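Local coordinates for PEPTIDE N-myristoyltransferase (Saccharomyces cerevisiae, PDB 1IIC), which catalyses the transfer of myristate from myristoyl-CoA to the N-terminal glycine of its protein and peptide substrates, at residues V53-K56 with K57-E60; L191-K194 with K195-V199; A351-L354 with A355-N359. One frame throughout, in Å; residues are numbered along the deposited sequence.

Contact 1 (V53-K56 with K57-E60); sequences VDNK and KQLE
Asn55 and Gln58 meet at the start of helix 56-69, where Asn55 holds the N-cap position and the chain turns from the loop after strand 46-50 into its first helical turn. The Asn55 side chain is thrown forward over that turn, its CG anti to the backbone N (chi1 -177°), and it crosses the Gln58 side chain at about a right angle. Gln58 swings the other way, CG beside its own backbone N (chi1 -74°), and runs extended, bringing NE2 to 3.5 Å from Asn55 CG with the two amide planes 39° apart. The far end of Gln58 is held outside this pair, since OE1 accepts from the backbone N of Asp52.

The backbone of Asn55 is tied in as well: Leu59 N donates to Asn55 O at 2.9 Å, the first of the helical series. Leu59 then turns back toward the loop. Its CD2 lies 4.2 Å from Val53 CG1, a loose apolar touch that becomes part of a larger buried cluster, and rests near the carbonyl oxygen of Val53; both residues also pack on helix 84-91, Val53 against Leu91 and Leu59 against Phe87.

On the outer side, Lys56 and Glu60 are one turn apart. Glu60 stretches straight out, whereas the lysine chain bends at chi2 and chi3 to bring NZ within 3.4 Å of Glu60 OE2 in a salt bridge, alongside the backbone bond from Glu60 N to Lys56 O at 3.0 Å. Lys57 turns instead to Asp61, through a salt bridge from its NZ. The chemistry is thus divided by side: apolar groups seal the helix start against its neighbour, while i to i+4 charge pairs, probably softened by solvent, lie along its exposed flank.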
loop_
_atom_site.group_PDB
_atom_site.type_symbol
_atom_site.label_atom_id
_atom_site.label_comp_id
_atom_site.label_asym_id
_atom_site.label_seq_id
_atom_site.Cartn_x
_atom_site.Cartn_y
_atom_site.Cartn_z
ATOM N N VAL A 53 0.883 17.856 -9.898
ATOM C CA VAL A 53 0.223 16.684 -10.465
ATOM C C VAL A 53 -0.720 17.064 -11.601
ATOM O O VAL A 53 -0.962 16.277 -12.517
ATOM C CB VAL A 53 -0.567 15.931 -9.372
ATOM C CG1 VAL A 53 -1.295 14.747 -9.970
ATOM C CG2 VAL A 53 0.382 15.465 -8.285
ATOM N N ASP A 54 -1.245 18.282 -11.528
ATOM C CA ASP A 54 -2.158 18.807 -12.530
ATOM C C ASP A 54 -1.416 19.266 -13.784
ATOM O O ASP A 54 -2.031 19.764 -14.724
ATOM C CB ASP A 54 -2.961 19.963 -11.926
ATOM C CG ASP A 54 -3.993 19.486 -10.919
ATOM O OD1 ASP A 54 -4.356 20.258 -10.001
ATOM O OD2 ASP A 54 -4.451 18.330 -11.057
ATOM N N ASN A 55 -0.095 19.097 -13.796
ATOM C CA ASN A 55 0.721 19.479 -14.948
ATOM C C ASN A 55 1.199 18.231 -15.684
ATOM O O ASN A 55 1.959 17.431 -15.132
ATOM C CB ASN A 55 1.945 20.289 -14.517
ATOM C CG ASN A 55 2.774 20.763 -15.705
ATOM O OD1 ASN A 55 2.471 21.782 -16.322
ATOM N ND2 ASN A 55 3.810 20.010 -16.042
ATOM N N LYS A 56 0.760 18.085 -16.933
ATOM C CA LYS A 56 1.115 16.944 -17.781
ATOM C C LYS A 56 2.613 16.605 -17.768
ATOM O O LYS A 56 3.010 15.503 -17.382
ATOM C CB LYS A 56 0.674 17.224 -19.225
ATOM C CG LYS A 56 -0.025 16.062 -19.922
ATOM C CD LYS A 56 0.894 14.865 -20.163
ATOM C CE LYS A 56 1.900 15.137 -21.271
ATOM N NZ LYS A 56 2.698 13.917 -21.592
ATOM N N LYS A 57 3.436 17.556 -18.201
ATOM C CA LYS A 57 4.885 17.374 -18.255
ATOM C C LYS A 57 5.501 17.001 -16.910
ATOM O O LYS A 57 6.237 16.020 -16.809
ATOM C CB LYS A 57 5.548 18.653 -18.796
ATOM C CG LYS A 57 7.086 18.720 -18.694
ATOM C CD LYS A 57 7.565 19.042 -17.274
ATOM C CE LYS A 57 8.919 19.746 -17.254
ATOM N NZ LYS A 57 10.013 18.981 -17.910
ATOM N N GLN A 58 5.211 17.790 -15.883
ATOM C CA GLN A 58 5.768 17.532 -14.561
ATOM C C GLN A 58 5.388 16.159 -14.018
ATOM O O GLN A 58 6.257 15.389 -13.606
ATOM C CB GLN A 58 5.345 18.636 -13.592
ATOM C CG GLN A 58 6.084 19.950 -13.831
ATOM C CD GLN A 58 5.574 21.077 -12.954
ATOM O OE1 GLN A 58 5.549 20.964 -11.724
ATOM N NE2 GLN A 58 5.166 22.175 -13.585
ATOM N N LEU A 59 4.097 15.840 -14.029
ATOM C CA LEU A 59 3.670 14.540 -13.537
ATOM C C LEU A 59 4.409 13.471 -14.326
ATOM O O LEU A 59 4.798 12.445 -13.776
ATOM C CB LEU A 59 2.157 14.353 -13.703
ATOM C CG LEU A 59 1.668 12.978 -13.234
ATOM C CD1 LEU A 59 2.075 12.771 -11.781
ATOM C CD2 LEU A 59 0.159 12.865 -13.391
ATOM N N GLU A 60 4.615 13.736 -15.612
ATOM C CA GLU A 60 5.304 12.798 -16.492
ATOM C C GLU A 60 6.735 12.512 -16.046
ATOM O O GLU A 60 7.153 11.360 -16.017
ATOM C CB GLU A 60 5.307 13.317 -17.937
ATOM C CG GLU A 60 6.035 12.407 -18.921
ATOM C CD GLU A 60 6.000 12.938 -20.344
ATOM O OE1 GLU A 60 6.411 14.103 -20.559
ATOM O OE2 GLU A 60 5.564 12.190 -21.248
#

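Contact 2 (L191-K194 with K195-V199); sequences LNWK and KLYEV
A short helix, 193-198, follows strand 182-190, and its first turn opens with an asparagine N-cap. Asn192 OD1 accepts from Lys195 N at 3.3 Å, a weak capping bond, and the same oxygen rests equally near Lys195 CB. Asn192 O takes the N-H of Leu196 at 3.1 Å, so side chain and main chain of one residue receive two of the N-H groups at the helix start.

The largest side chains of the turn, Trp193 and Tyr197, sit one turn apart and point the same way. Each has CG anti to its backbone N (chi1 -168° and -178°), which sets the rings side by side with planes only 16° apart. They are slid apart and barely overlap: Trp193 CH2 comes over the tyrosine face, 3.5 Å from Tyr197 CG, while Tyr197 CB stands over the six-membered ring of the indole, 3.7 Å from its centroid, in a CH-pi contact. This i to i+4 aromatic pair faces helix 210-217, where Trp193 touches Met213 and Asn217 and both side chains touch Glu210. Were the indole of Trp193 cut back to an alanine, Tyr197 would probably lose the face its CB and ring lie against, and a gap would open toward that helix.

Around the helix, Lys194 runs extended to a final bend, its NZ 3.6 Å from Glu198 OE2 in a long salt bridge, with CE equally near that oxygen. Glu198 OE1 has a salt bridge with Lys308 and a hydrogen bond with the Tyr309 hydroxyl. Lys195 stretches fully away from the turn, and its NZ forms a salt bridge with Asp361.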
loop_
_atom_site.group_PDB
_atom_site.type_symbol
_atom_site.label_atom_id
_atom_site.label_comp_id
_atom_site.label_asym_id
_atom_site.label_seq_id
_atom_site.Cartn_x
_atom_site.Cartn_y
_atom_site.Cartn_z
ATOM N N LEU A 191 -3.088 -15.654 -11.354
ATOM C CA LEU A 191 -4.371 -15.572 -12.036
ATOM C C LEU A 191 -4.164 -16.078 -13.460
ATOM O O LEU A 191 -5.017 -16.756 -14.033
ATOM C CB LEU A 191 -4.864 -14.117 -12.045
ATOM C CG LEU A 191 -5.073 -13.488 -10.662
ATOM C CD1 LEU A 191 -5.477 -12.026 -10.787
ATOM C CD2 LEU A 191 -6.152 -14.281 -9.907
ATOM N N ASN A 192 -3.015 -15.734 -14.022
ATOM C CA ASN A 192 -2.654 -16.156 -15.363
ATOM C C ASN A 192 -1.334 -16.918 -15.231
ATOM O O ASN A 192 -0.273 -16.397 -15.576
ATOM C CB ASN A 192 -2.458 -14.931 -16.244
ATOM C CG ASN A 192 -2.465 -15.271 -17.710
ATOM O OD1 ASN A 192 -1.881 -16.271 -18.127
ATOM N ND2 ASN A 192 -3.127 -14.439 -18.507
ATOM N N TRP A 193 -1.393 -18.152 -14.736
ATOM C CA TRP A 193 -0.166 -18.924 -14.533
ATOM C C TRP A 193 0.743 -19.022 -15.742
ATOM O O TRP A 193 1.912 -18.644 -15.673
ATOM C CB TRP A 193 -0.456 -20.349 -14.055
ATOM C CG TRP A 193 0.805 -21.031 -13.583
ATOM C CD1 TRP A 193 1.349 -20.961 -12.332
ATOM C CD2 TRP A 193 1.732 -21.791 -14.376
ATOM N NE1 TRP A 193 2.551 -21.620 -12.296
ATOM C CE2 TRP A 193 2.812 -22.140 -13.536
ATOM C CE3 TRP A 193 1.755 -22.205 -15.716
ATOM C CZ2 TRP A 193 3.908 -22.890 -13.989
ATOM C CZ3 TRP A 193 2.850 -22.953 -16.169
ATOM C CH2 TRP A 193 3.908 -23.286 -15.305
ATOM N N LYS A 194 0.220 -19.545 -16.845
ATOM C CA LYS A 194 1.022 -19.717 -18.047
ATOM C C LYS A 194 1.864 -18.491 -18.388
ATOM O O LYS A 194 3.046 -18.617 -18.674
ATOM C CB LYS A 194 0.134 -20.102 -19.229
ATOM C CG LYS A 194 0.921 -20.610 -20.430
ATOM C CD LYS A 194 0.006 -21.120 -21.540
ATOM C CE LYS A 194 0.817 -21.650 -22.713
ATOM N NZ LYS A 194 1.720 -22.759 -22.293
ATOM N N LYS A 195 1.264 -17.305 -18.349
ATOM C CA LYS A 195 1.999 -16.077 -18.655
ATOM C C LYS A 195 3.017 -15.719 -17.575
ATOM O O LYS A 195 4.110 -15.255 -17.888
ATOM C CB LYS A 195 1.034 -14.904 -18.850
ATOM C CG LYS A 195 1.710 -13.553 -19.056
ATOM C CD LYS A 195 0.680 -12.440 -19.223
ATOM C CE LYS A 195 1.334 -11.087 -19.426
ATOM N NZ LYS A 195 0.339 -9.962 -19.579
ATOM N N LEU A 196 2.660 -15.906 -16.307
ATOM C CA LEU A 196 3.592 -15.601 -15.222
ATOM C C LEU A 196 4.852 -16.447 -15.389
ATOM O O LEU A 196 5.974 -15.971 -15.196
ATOM C CB LEU A 196 2.964 -15.912 -13.857
ATOM C CG LEU A 196 1.882 -14.951 -13.363
ATOM C CD1 LEU A 196 1.276 -15.479 -12.061
ATOM C CD2 LEU A 196 2.491 -13.564 -13.144
ATOM N N TYR A 197 4.656 -17.708 -15.753
ATOM C CA TYR A 197 5.771 -18.617 -15.936
ATOM C C TYR A 197 6.647 -18.192 -17.110
ATOM O O TYR A 197 7.869 -18.124 -16.985
ATOM C CB TYR A 197 5.259 -20.030 -16.163
ATOM C CG TYR A 197 6.360 -21.050 -16.319
ATOM C CD1 TYR A 197 7.317 -21.218 -15.330
ATOM C CD2 TYR A 197 6.430 -21.857 -17.451
ATOM C CE1 TYR A 197 8.328 -22.173 -15.466
ATOM C CE2 TYR A 197 7.432 -22.814 -17.594
ATOM C CZ TYR A 197 8.375 -22.968 -16.600
ATOM O OH TYR A 197 9.358 -23.922 -16.757
ATOM N N GLU A 198 6.024 -17.900 -18.246
ATOM C CA GLU A 198 6.767 -17.484 -19.424
ATOM C C GLU A 198 7.538 -16.170 -19.261
ATOM O O GLU A 198 8.546 -15.961 -19.936
ATOM C CB GLU A 198 5.831 -17.422 -20.632
ATOM C CG GLU A 198 5.729 -18.765 -21.358
ATOM C CD GLU A 198 4.586 -18.837 -22.359
ATOM O OE1 GLU A 198 4.384 -17.868 -23.122
ATOM O OE2 GLU A 198 3.896 -19.878 -22.389
ATOM N N VAL A 199 7.079 -15.285 -18.373
ATOM C CA VAL A 199 7.786 -14.021 -18.140
ATOM C C VAL A 199 8.623 -14.175 -16.874
ATOM O O VAL A 199 9.055 -13.199 -16.259
ATOM C CB VAL A 199 6.821 -12.828 -17.965
ATOM C CG1 VAL A 199 5.930 -12.703 -19.195
ATOM C CG2 VAL A 199 6.000 -12.995 -16.687
#

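Contact 3 (A351-L354 with A355-N359); sequences ACIL and AKNAN
Ala355 N donates to Ala351 O at 2.8 Å in the last turns of helix 334-357, the first of the backbone bonds that carry most of the contact. Lys356 N donates to Cys352 O at 2.9 Å, and Asn357 N to Ile353 O at 2.9 Å. The next bond, Ala358 N to Leu354 O, is weak, and the winding then ends in a Schellman motif. Asn359, with positive phi (73°), is its C-prime residue: Asn359 N bonds to Lys356 O, and Met360 N reaches back to Ala355 O.

Side chain against side chain, Ile353 and Asn357 lie alongside each other, pointing the same way. The Ile353 methyl CG2, set beside its own carbonyl carbon, meets Asn357 ND2 at 3.6 Å. That nitrogen is hydrogen-bonded to Ala221 O. With CG beside the backbone N (chi1 -66°), the Asn357 amide folds back against Ile353 O, its CG 3.0 Å from that oxygen.

Apolar contacts lead off the helix to the sheet. Leu354 packs on Phe294, Phe296 and Tyr281, while Ala351, Cys352 and Ala355 lie against Phe363 of strand 362-366, consistent with small residues where the helix faces that strand. This helix is the connection of the beta-alpha-beta crossover from strand 311-322 to the parallel strand 362-366.

The helix is thus held to the sheet by its apolar face, and its last carbonyls are met by backbone N-H groups as the chain reverses.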
loop_
_atom_site.group_PDB
_atom_site.type_symbol
_atom_site.label_atom_id
_atom_site.label_comp_id
_atom_site.label_asym_id
_atom_site.label_seq_id
_atom_site.Cartn_x
_atom_site.Cartn_y
_atom_site.Cartn_z
ATOM N N ALA A 351 -13.048 -11.728 -5.731
ATOM C CA ALA A 351 -12.116 -10.645 -6.008
ATOM C C ALA A 351 -11.083 -11.144 -7.014
ATOM O O ALA A 351 -10.718 -10.423 -7.922
ATOM C CB ALA A 351 -11.436 -10.192 -4.730
ATOM N N CYS A 352 -10.621 -12.384 -6.852
ATOM C CA CYS A 352 -9.644 -12.948 -7.779
ATOM C C CYS A 352 -10.271 -13.119 -9.153
ATOM O O CYS A 352 -9.601 -12.964 -10.187
ATOM C CB CYS A 352 -9.138 -14.308 -7.283
ATOM S SG CYS A 352 -8.141 -14.250 -5.793
ATOM N N ILE A 353 -11.557 -13.458 -9.158
ATOM C CA ILE A 353 -12.293 -13.640 -10.402
ATOM C C ILE A 353 -12.434 -12.294 -11.096
ATOM O O ILE A 353 -12.249 -12.187 -12.312
ATOM C CB ILE A 353 -13.689 -14.244 -10.133
ATOM C CG1 ILE A 353 -13.537 -15.716 -9.751
ATOM C CG2 ILE A 353 -14.580 -14.104 -11.364
ATOM C CD1 ILE A 353 -14.800 -16.336 -9.159
ATOM N N LEU A 354 -12.753 -11.261 -10.325
ATOM C CA LEU A 354 -12.899 -9.930 -10.899
ATOM C C LEU A 354 -11.560 -9.360 -11.369
ATOM O O LEU A 354 -11.498 -8.692 -12.397
ATOM C CB LEU A 354 -13.548 -8.992 -9.883
ATOM C CG LEU A 354 -15.017 -9.319 -9.659
ATOM C CD1 LEU A 354 -15.492 -8.807 -8.307
ATOM C CD2 LEU A 354 -15.815 -8.701 -10.804
ATOM N N ALA A 355 -10.491 -9.626 -10.621
ATOM C CA ALA A 355 -9.162 -9.130 -11.001
ATOM C C ALA A 355 -8.679 -9.840 -12.257
ATOM O O ALA A 355 -8.100 -9.218 -13.150
ATOM C CB ALA A 355 -8.171 -9.355 -9.869
ATOM N N LYS A 356 -8.916 -11.146 -12.334
ATOM C CA LYS A 356 -8.491 -11.880 -13.513
ATOM C C LYS A 356 -9.282 -11.413 -14.732
ATOM O O LYS A 356 -8.708 -11.214 -15.806
ATOM C CB LYS A 356 -8.671 -13.387 -13.354
ATOM C CG LYS A 356 -8.260 -14.108 -14.635
ATOM C CD LYS A 356 -8.365 -15.602 -14.555
ATOM C CE LYS A 356 -7.951 -16.198 -15.897
ATOM N NZ LYS A 356 -6.638 -15.630 -16.331
ATOM N N ASN A 357 -10.594 -11.242 -14.561
ATOM C CA ASN A 357 -11.440 -10.781 -15.655
ATOM C C ASN A 357 -11.060 -9.359 -16.050
ATOM O O ASN A 357 -11.376 -8.912 -17.150
ATOM C CB ASN A 357 -12.924 -10.813 -15.273
ATOM C CG ASN A 357 -13.439 -12.211 -15.042
ATOM O OD1 ASN A 357 -12.792 -13.200 -15.405
ATOM N ND2 ASN A 357 -14.617 -12.308 -14.436
ATOM N N ALA A 358 -10.394 -8.645 -15.151
ATOM C CA ALA A 358 -9.965 -7.283 -15.457
ATOM C C ALA A 358 -8.565 -7.334 -16.067
ATOM O O ALA A 358 -7.903 -6.314 -16.232
ATOM C CB ALA A 358 -9.966 -6.435 -14.203
ATOM N N ASN A 359 -8.128 -8.544 -16.401
ATOM C CA ASN A 359 -6.826 -8.769 -17.008
ATOM C C ASN A 359 -5.623 -8.610 -16.067
ATOM O O ASN A 359 -4.537 -8.220 -16.494
ATOM C CB ASN A 359 -6.652 -7.877 -18.251
ATOM C CG ASN A 359 -7.716 -8.142 -19.322
ATOM O OD1 ASN A 359 -7.943 -9.290 -19.726
ATOM N ND2 ASN A 359 -8.368 -7.074 -19.787
#

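How the contacts relate
Contacts 2 and 3 touch, with centres about 15 Å apart, whereas contact 1 stands alone, its nearest atoms about 21 Å from contact 3 and about 23 Å from contact 2. Contacts 1 and 2 both begin helices at partly buried positions and combine an asparagine N-cap with an outer lysine-glutamate pair; contact 3 is buried, closes a helix and relies on backbone bonds and small apolar residues. The join between contacts 2 and 3 is made by Leu191: its O probably accepts from Lys356 NZ at 3.0 Å, and its CD1 packs on Ala355 CB. That residue thus links the approach to helix 193-198 with the end of helix 334-357.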